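Local coordinates for protein fructokinase (Xylella fastidiosa Temecula1, PDB 3LJS) that probably catalyses the ATP-dependent phosphorylation of fructose as a carbohydrate kinase of the PfkB family, at residues Ala38-Ala43 with Val53-Met58; Ala130-Ala135 with Gly267-Phe272; Pro235-Thr240 with Gly244-Thr249. All coordinates share one frame; numbering follows the deposited sequence.

Contact 1: residues Ala38-Ala43 with Val53-Met58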
# COMPACT_ATOMS: atom_id res chain seq x y z
N ALA B 38 -10.23 9.55 9.96
CA ALA B 38 -11.32 10.29 10.59
C ALA B 38 -10.91 11.08 11.84
O ALA B 38 -11.06 12.30 11.87
CB ALA B 38 -12.49 9.35 10.91
N PRO B 39 -10.40 10.40 12.89
CA PRO B 39 -10.01 11.19 14.06
C PRO B 39 -8.88 12.18 13.77
O PRO B 39 -8.77 13.22 14.42
CB PRO B 39 -9.63 10.12 15.10
CG PRO B 39 -9.28 8.92 14.26
CD PRO B 39 -10.31 8.96 13.16
N ALA B 40 -8.05 11.86 12.79
CA ALA B 40 -6.94 12.73 12.41
C ALA B 40 -7.48 14.02 11.81
O ALA B 40 -6.99 15.11 12.11
CB ALA B 40 -6.01 12.03 11.41
N ASN B 41 -8.49 13.90 10.95
CA ASN B 41 -9.11 15.07 10.32
C ASN B 41 -9.74 15.95 11.40
O ASN B 41 -9.66 17.17 11.35
CB ASN B 41 -10.20 14.66 9.33
CG ASN B 41 -9.67 13.91 8.12
OD1 ASN B 41 -8.54 14.13 7.67
ND2 ASN B 41 -10.50 13.02 7.56
N VAL B 42 -10.40 15.32 12.38
CA VAL B 42 -11.04 16.09 13.44
C VAL B 42 -9.99 16.89 14.20
O VAL B 42 -10.20 18.06 14.50
CB VAL B 42 -11.80 15.16 14.41
CG1 VAL B 42 -12.34 15.96 15.59
CG2 VAL B 42 -12.96 14.47 13.68
N ALA B 43 -8.86 16.26 14.48
CA ALA B 43 -7.78 16.91 15.21
C ALA B 43 -7.26 18.15 14.48
O ALA B 43 -7.07 19.21 15.09
CB ALA B 43 -6.63 15.92 15.44
N VAL B 53 -5.55 20.53 21.12
CA VAL B 53 -5.90 19.19 20.67
C VAL B 53 -4.68 18.30 20.51
O VAL B 53 -3.60 18.75 20.12
CB VAL B 53 -6.67 19.25 19.32
CG1 VAL B 53 -5.80 19.91 18.25
CG2 VAL B 53 -7.08 17.85 18.88
N GLN B 54 -4.88 17.03 20.81
CA GLN B 54 -3.82 16.04 20.71
C GLN B 54 -4.35 14.85 19.92
O GLN B 54 -5.53 14.50 20.02
CB GLN B 54 -3.42 15.62 22.13
CG GLN B 54 -2.44 14.48 22.22
CD GLN B 54 -2.10 14.12 23.66
OE1 GLN B 54 -2.81 14.51 24.59
NE2 GLN B 54 -1.02 13.38 23.85
N PHE B 55 -3.49 14.26 19.10
CA PHE B 55 -3.89 13.07 18.36
C PHE B 55 -3.17 11.91 19.02
O PHE B 55 -1.95 11.93 19.16
CB PHE B 55 -3.47 13.12 16.89
CG PHE B 55 -3.79 11.85 16.14
CD1 PHE B 55 -5.09 11.60 15.68
CD2 PHE B 55 -2.82 10.88 15.95
CE1 PHE B 55 -5.40 10.39 15.05
CE2 PHE B 55 -3.12 9.67 15.31
CZ PHE B 55 -4.42 9.43 14.87
N VAL B 56 -3.93 10.90 19.43
CA VAL B 56 -3.37 9.72 20.08
C VAL B 56 -3.58 8.51 19.17
O VAL B 56 -4.70 8.17 18.80
CB VAL B 56 -4.04 9.48 21.45
CG1 VAL B 56 -3.55 8.16 22.05
CG2 VAL B 56 -3.70 10.63 22.39
N GLY B 57 -2.48 7.88 18.80
CA GLY B 57 -2.54 6.72 17.93
C GLY B 57 -1.15 6.31 17.52
O GLY B 57 -0.16 6.93 17.92
N MSE B 58 -1.07 5.26 16.71
CA MSE B 58 0.22 4.75 16.28
C MSE B 58 0.46 5.01 14.80
O MSE B 58 -0.40 4.77 13.97
CB MSE B 58 0.29 3.25 16.57
CG MSE B 58 1.63 2.61 16.27
SE MSE B 58 1.73 0.84 17.06
CE MSE B 58 2.68 1.32 18.69
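Phe55 packs its ring against Pro39 and Ala40 in the first turns of the helix that begins at Ala38, and the contact is largely van der Waals packing around this ring. With CG anti to the backbone N (chi1 176°), the ring reaches the helix with its CD1-CE1 side. The methyl of Ala40 comes to 4.0 Å between CB and Phe55 CE1, and the pyrrolidine of Pro39 lies almost as close, CG to Phe55 CE1 4.2 Å. Farther along the helix, the CB of Ala43 approaches CG2 of Val53 at 4.0 Å and also brushes CB of Phe55.

A second group of contacts brings side chains against backbone. Phe55 CE1 lies 3.8 Å from Ala40 N, while the carbonyl carbon of Pro39 meets the ring at its edge, near its plane. Small residues suit these helix positions because a single methyl lets the aromatic ring come right up to the main chain; proline is at home in the first turn, where its missing N-H costs no helical bond. The other branch of Val53 behaves similarly: CG1, placed between the backbone N and the carbonyl carbon at chi1 60°, packs 3.5 Å from the oxygen of Ala43. No polar pairing joins the segments, so the direct contact rests on apolar packing.

Helix and strand run nearly antiparallel, 163° between their directions with axes 8.5 Å apart: the helix packs back along the strand that follows it, an alpha-beta unit of the Rossmann-like core of the ribokinase (PfkB) fold. The strand lies between 6-10 and 82-85 in the large sheet; Phe55 also stacks on Phe72 of helix 63-75. On the helix, Val42 and Ala43 reach Cys9 of strand 6-10, and Pro39 meets Cys136 of strand 130-136.

Contact 2: residues Ala130-Ala135 with Gly267-Phe272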
# COMPACT_ATOMS: atom_id res chain seq x y z
N ALA B 130 -7.37 16.09 29.33
CA ALA B 130 -8.46 15.98 28.36
C ALA B 130 -9.85 16.33 28.87
O ALA B 130 -10.27 15.91 29.95
CB ALA B 130 -8.48 14.58 27.76
N LEU B 131 -10.57 17.10 28.07
CA LEU B 131 -11.94 17.47 28.39
C LEU B 131 -12.85 16.65 27.47
O LEU B 131 -14.02 16.41 27.78
CB LEU B 131 -12.17 18.96 28.15
CG LEU B 131 -13.61 19.47 28.30
CD1 LEU B 131 -14.17 19.08 29.66
CD2 LEU B 131 -13.64 20.98 28.12
N ILE B 132 -12.29 16.22 26.34
CA ILE B 132 -13.02 15.42 25.35
C ILE B 132 -12.14 14.31 24.77
O ILE B 132 -10.94 14.51 24.56
CB ILE B 132 -13.50 16.31 24.17
CG1 ILE B 132 -14.38 17.45 24.71
CG2 ILE B 132 -14.30 15.47 23.16
CD1 ILE B 132 -14.85 18.41 23.63
N PHE B 133 -12.74 13.14 24.55
CA PHE B 133 -12.04 11.99 23.95
C PHE B 133 -12.91 11.62 22.75
O PHE B 133 -14.07 11.24 22.90
CB PHE B 133 -11.99 10.81 24.93
CG PHE B 133 -11.32 9.57 24.38
CD1 PHE B 133 -9.95 9.37 24.55
CD2 PHE B 133 -12.06 8.60 23.71
CE1 PHE B 133 -9.33 8.21 24.06
CE2 PHE B 133 -11.45 7.43 23.22
CZ PHE B 133 -10.09 7.24 23.40
N HIS B 134 -12.36 11.74 21.55
CA HIS B 134 -13.12 11.42 20.34
C HIS B 134 -12.58 10.21 19.61
O HIS B 134 -11.38 10.09 19.41
CB HIS B 134 -13.14 12.62 19.38
CG HIS B 134 -13.96 12.38 18.15
ND1 HIS B 134 -13.40 12.06 16.93
CD2 HIS B 134 -15.30 12.36 17.97
CE1 HIS B 134 -14.36 11.84 16.05
NE2 HIS B 134 -15.52 12.02 16.66
N ALA B 135 -13.48 9.31 19.21
CA ALA B 135 -13.10 8.10 18.49
C ALA B 135 -14.12 7.77 17.40
O ALA B 135 -15.22 8.31 17.39
CB ALA B 135 -12.97 6.93 19.46
N GLY B 267 -15.49 21.22 14.50
CA GLY B 267 -16.10 22.49 14.88
C GLY B 267 -16.92 22.35 16.15
O GLY B 267 -16.85 23.20 17.04
N MSE B 268 -17.69 21.27 16.24
CA MSE B 268 -18.52 21.02 17.41
C MSE B 268 -17.70 20.81 18.69
O MSE B 268 -17.95 21.45 19.71
CB MSE B 268 -19.41 19.79 17.17
CG MSE B 268 -20.24 19.37 18.37
SE MSE B 268 -21.34 17.81 17.99
CE MSE B 268 -19.94 16.47 17.96
N LEU B 269 -16.73 19.90 18.64
CA LEU B 269 -15.90 19.63 19.81
C LEU B 269 -15.10 20.86 20.22
O LEU B 269 -14.92 21.13 21.40
CB LEU B 269 -14.98 18.44 19.55
CG LEU B 269 -15.70 17.13 19.18
CD1 LEU B 269 -14.69 15.99 19.04
CD2 LEU B 269 -16.73 16.78 20.25
N TYR B 270 -14.63 21.62 19.23
CA TYR B 270 -13.88 22.84 19.50
C TYR B 270 -14.73 23.77 20.36
O TYR B 270 -14.26 24.32 21.36
CB TYR B 270 -13.51 23.56 18.20
CG TYR B 270 -13.10 25.01 18.42
CD1 TYR B 270 -11.81 25.34 18.86
CD2 TYR B 270 -14.02 26.04 18.27
CE1 TYR B 270 -11.46 26.67 19.14
CE2 TYR B 270 -13.68 27.36 18.54
CZ TYR B 270 -12.41 27.67 18.98
OH TYR B 270 -12.10 28.99 19.27
N THR B 271 -15.99 23.96 19.97
CA THR B 271 -16.88 24.84 20.70
C THR B 271 -17.17 24.32 22.10
O THR B 271 -17.21 25.11 23.06
CB THR B 271 -18.21 25.06 19.94
OG1 THR B 271 -17.93 25.54 18.62
CG2 THR B 271 -19.05 26.10 20.65
N PHE B 272 -17.37 23.01 22.23
CA PHE B 272 -17.63 22.39 23.53
C PHE B 272 -16.49 22.73 24.49
O PHE B 272 -16.72 23.15 25.63
CB PHE B 272 -17.68 20.86 23.42
CG PHE B 272 -18.95 20.31 22.81
CD1 PHE B 272 -20.03 21.13 22.52
CD2 PHE B 272 -19.05 18.95 22.55
CE1 PHE B 272 -21.20 20.59 21.97
CE2 PHE B 272 -20.22 18.41 22.00
CZ PHE B 272 -21.29 19.23 21.71
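Leu269 of the helix pushes its forked end between Ile132 and His134, two residues on the same side of strand 132-135. One branch, CD1, comes 3.7 Å from His134 CB and sits obliquely to the imidazole; the other, CD2, meets Ile132 CG2 at 4.0 Å. Leu269 and His134 cross at about a right angle. A branched leucine suits this place because its two methyls can serve two neighbours at once.

Ile132 reaches farther along the helix. Its CG1 lies beside the backbone N and its chain is then extended (chi2 177°), which carries CD1 to 3.5 Å from Leu269 O and 3.7 Å from Phe272 CB. The same methyl approaches the phenyl ring of Phe272 at its edge, near the ring plane.

A second shell surrounds these groups. Within the helix, Met268 O lies 3.4 Å above the plane of the Phe272 ring, offset toward its rim, and Phe285 meets that ring edge-to-face. Behind them, Thr271 OG1 donates to Gly267 O at 3.0 Å, so this carbonyl takes bonds from the N and OG1 of Thr271 on opposite faces of its plane; threonine can thus bury its hydroxyl on the helix side that faces helix 289-305. Leu269 also touches Ile7 and Ser164 on the strands flanking 130-136, while His134 packs against Ser164 and Asp166. Helix 262-275 starts directly after Gly261, an ATP-binding residue; as in other PfkB kinases, the start of this helix probably contributes to an anion hole.

Chemically the join is apolar: mostly methyl groups against other carbons, with an imidazole, a ring edge and one carbonyl oxygen among the partners, so the contact depends on close packing rather than on directional bonds.

Contact 3: residues Pro235-Thr240 with Gly244-Thr249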
# COMPACT_ATOMS: atom_id res chain seq x y z
N PRO B 235 -29.36 18.45 5.91
CA PRO B 235 -29.97 18.83 7.19
C PRO B 235 -29.64 17.88 8.35
O PRO B 235 -30.04 16.72 8.33
CB PRO B 235 -31.47 18.83 6.88
CG PRO B 235 -31.51 19.11 5.41
CD PRO B 235 -30.40 18.24 4.89
N VAL B 236 -28.92 18.38 9.35
CA VAL B 236 -28.56 17.54 10.49
C VAL B 236 -29.60 17.65 11.60
O VAL B 236 -30.01 18.75 11.98
CB VAL B 236 -27.17 17.93 11.05
CG1 VAL B 236 -26.86 17.09 12.28
CG2 VAL B 236 -26.11 17.72 9.98
N HIS B 237 -30.04 16.51 12.11
CA HIS B 237 -31.01 16.47 13.19
C HIS B 237 -30.29 16.15 14.49
O HIS B 237 -29.35 15.36 14.51
CB HIS B 237 -32.06 15.38 12.94
CG HIS B 237 -32.91 15.62 11.73
ND1 HIS B 237 -32.39 15.65 10.45
CD2 HIS B 237 -34.24 15.85 11.60
CE1 HIS B 237 -33.37 15.88 9.59
NE2 HIS B 237 -34.50 16.01 10.26
N TRP B 238 -30.73 16.77 15.58
CA TRP B 238 -30.14 16.51 16.88
C TRP B 238 -31.22 16.01 17.83
O TRP B 238 -32.39 16.36 17.69
CB TRP B 238 -29.47 17.76 17.46
CG TRP B 238 -30.40 18.92 17.72
CD1 TRP B 238 -30.62 19.99 16.90
CD2 TRP B 238 -31.21 19.12 18.88
NE1 TRP B 238 -31.52 20.85 17.49
CE2 TRP B 238 -31.90 20.34 18.70
CE3 TRP B 238 -31.42 18.39 20.06
CZ2 TRP B 238 -32.78 20.85 19.66
CZ3 TRP B 238 -32.31 18.90 21.01
CH2 TRP B 238 -32.98 20.12 20.80
N TYR B 239 -30.82 15.16 18.78
CA TYR B 239 -31.74 14.59 19.76
C TYR B 239 -31.07 14.54 21.13
O TYR B 239 -29.87 14.28 21.22
CB TYR B 239 -32.10 13.15 19.39
CG TYR B 239 -32.70 12.96 18.02
CD1 TYR B 239 -34.08 12.98 17.83
CD2 TYR B 239 -31.88 12.75 16.91
CE1 TYR B 239 -34.63 12.79 16.56
CE2 TYR B 239 -32.42 12.57 15.64
CZ TYR B 239 -33.80 12.59 15.47
OH TYR B 239 -34.32 12.42 14.22
N THR B 240 -31.84 14.79 22.17
CA THR B 240 -31.36 14.70 23.55
C THR B 240 -32.44 13.88 24.23
O THR B 240 -33.44 13.53 23.60
CB THR B 240 -31.26 16.07 24.25
OG1 THR B 240 -32.57 16.66 24.34
CG2 THR B 240 -30.33 17.00 23.50
N GLY B 244 -35.77 17.31 20.55
CA GLY B 244 -35.12 17.08 19.27
C GLY B 244 -35.32 18.29 18.38
O GLY B 244 -36.28 19.05 18.56
N GLY B 245 -34.42 18.48 17.42
CA GLY B 245 -34.55 19.61 16.52
C GLY B 245 -33.66 19.50 15.30
O GLY B 245 -33.16 18.42 14.98
N GLU B 246 -33.46 20.63 14.63
CA GLU B 246 -32.64 20.71 13.43
C GLU B 246 -31.41 21.60 13.63
O GLU B 246 -31.37 22.47 14.51
CB GLU B 246 -33.45 21.30 12.27
CG GLU B 246 -34.81 20.68 12.07
CD GLU B 246 -34.75 19.19 11.87
OE1 GLU B 246 -33.88 18.73 11.10
OE2 GLU B 246 -35.58 18.48 12.48
N VAL B 247 -30.40 21.38 12.80
CA VAL B 247 -29.18 22.17 12.86
C VAL B 247 -29.17 23.10 11.65
O VAL B 247 -29.50 22.68 10.54
CB VAL B 247 -27.91 21.27 12.79
CG1 VAL B 247 -26.66 22.14 12.65
CG2 VAL B 247 -27.82 20.42 14.05
N PRO B 248 -28.83 24.38 11.87
CA PRO B 248 -28.79 25.35 10.76
C PRO B 248 -27.71 24.92 9.77
O PRO B 248 -26.63 24.49 10.18
CB PRO B 248 -28.44 26.66 11.46
CG PRO B 248 -28.97 26.47 12.85
CD PRO B 248 -28.57 25.04 13.15
N THR B 249 -27.99 25.03 8.47
CA THR B 249 -27.01 24.64 7.46
C THR B 249 -26.49 25.84 6.66
O THR B 249 -27.01 26.95 6.79
CB THR B 249 -27.60 23.60 6.47
OG1 THR B 249 -28.81 23.07 7.01
CG2 THR B 249 -26.62 22.47 6.25
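Strands 237-240 and 244-246 form an antiparallel hairpin, 160° between their directions, in which Trp238 and Gly245 are a hydrogen-bonded pair (Gly245 N to Trp238 O 2.9 Å) flanked by the non-hydrogen-bonded pairs His237-Glu246 and Tyr239-Gly244, with a further bond from Val247 N to Val236 O.

The indole of Trp238 folds across the partner strand. Its CG lies between the backbone N and the carbonyl carbon (chi1 62°), which turns the ring over the glycines: Gly245 CA stands 3.7 Å from the centroid of the five-membered ring and Gly244 CA 4.0 Å from that of the six-membered ring, both CH-pi contacts over the face. Two residues without side chains suit this place, since the bare backbone can take the flat ring. Val247 CG2 meets the indole at its edge, and Val236 and Val247 run alongside each other, CB to CB 3.8 Å, filling the same apolar face.

On the opposite face, the carboxylate of Glu246, its chain bent at chi2, puts OE1 over the imidazole of His237, 2.9 Å from both NE2 and CD2, a very short approach for a contact over a ring, so the exact placing of the carboxylate is doubtful. The two planes are 85° apart. On the other ring nitrogen, His237 ND1 makes a weak hydrogen bond to Pro235 O.

The hairpin forms the edge of the large sheet: 237-240 pairs with 226-230, and 244-246 is outermost within the chain. Trp238 and Val247 pack on Ile292 and Leu296 of helix 289-305, while Val236 touches the ATP-binding Thr230.

From the N terminus, contact 1 comes first, closing a short loop of nine residues, after which strand 53-60 runs back along helix 38-49. Contact 2 opens only later and closes a far longer excursion of 131 residues, bringing helix 262-275 back onto strand 130-136. Contact 3, a hairpin with three residues at its turn, is nested inside that loop, so the chain finishes the sheet edge before it enters the helix. Contacts 1 and 2 touch, Val42 meeting both His134 and Leu269, whereas contact 3 stands apart. In one large sheet, they join one helix to strand 53-60, next to the 82-85 edge, and another to strand 130-136 nearer the middle, while the hairpin completes the other border.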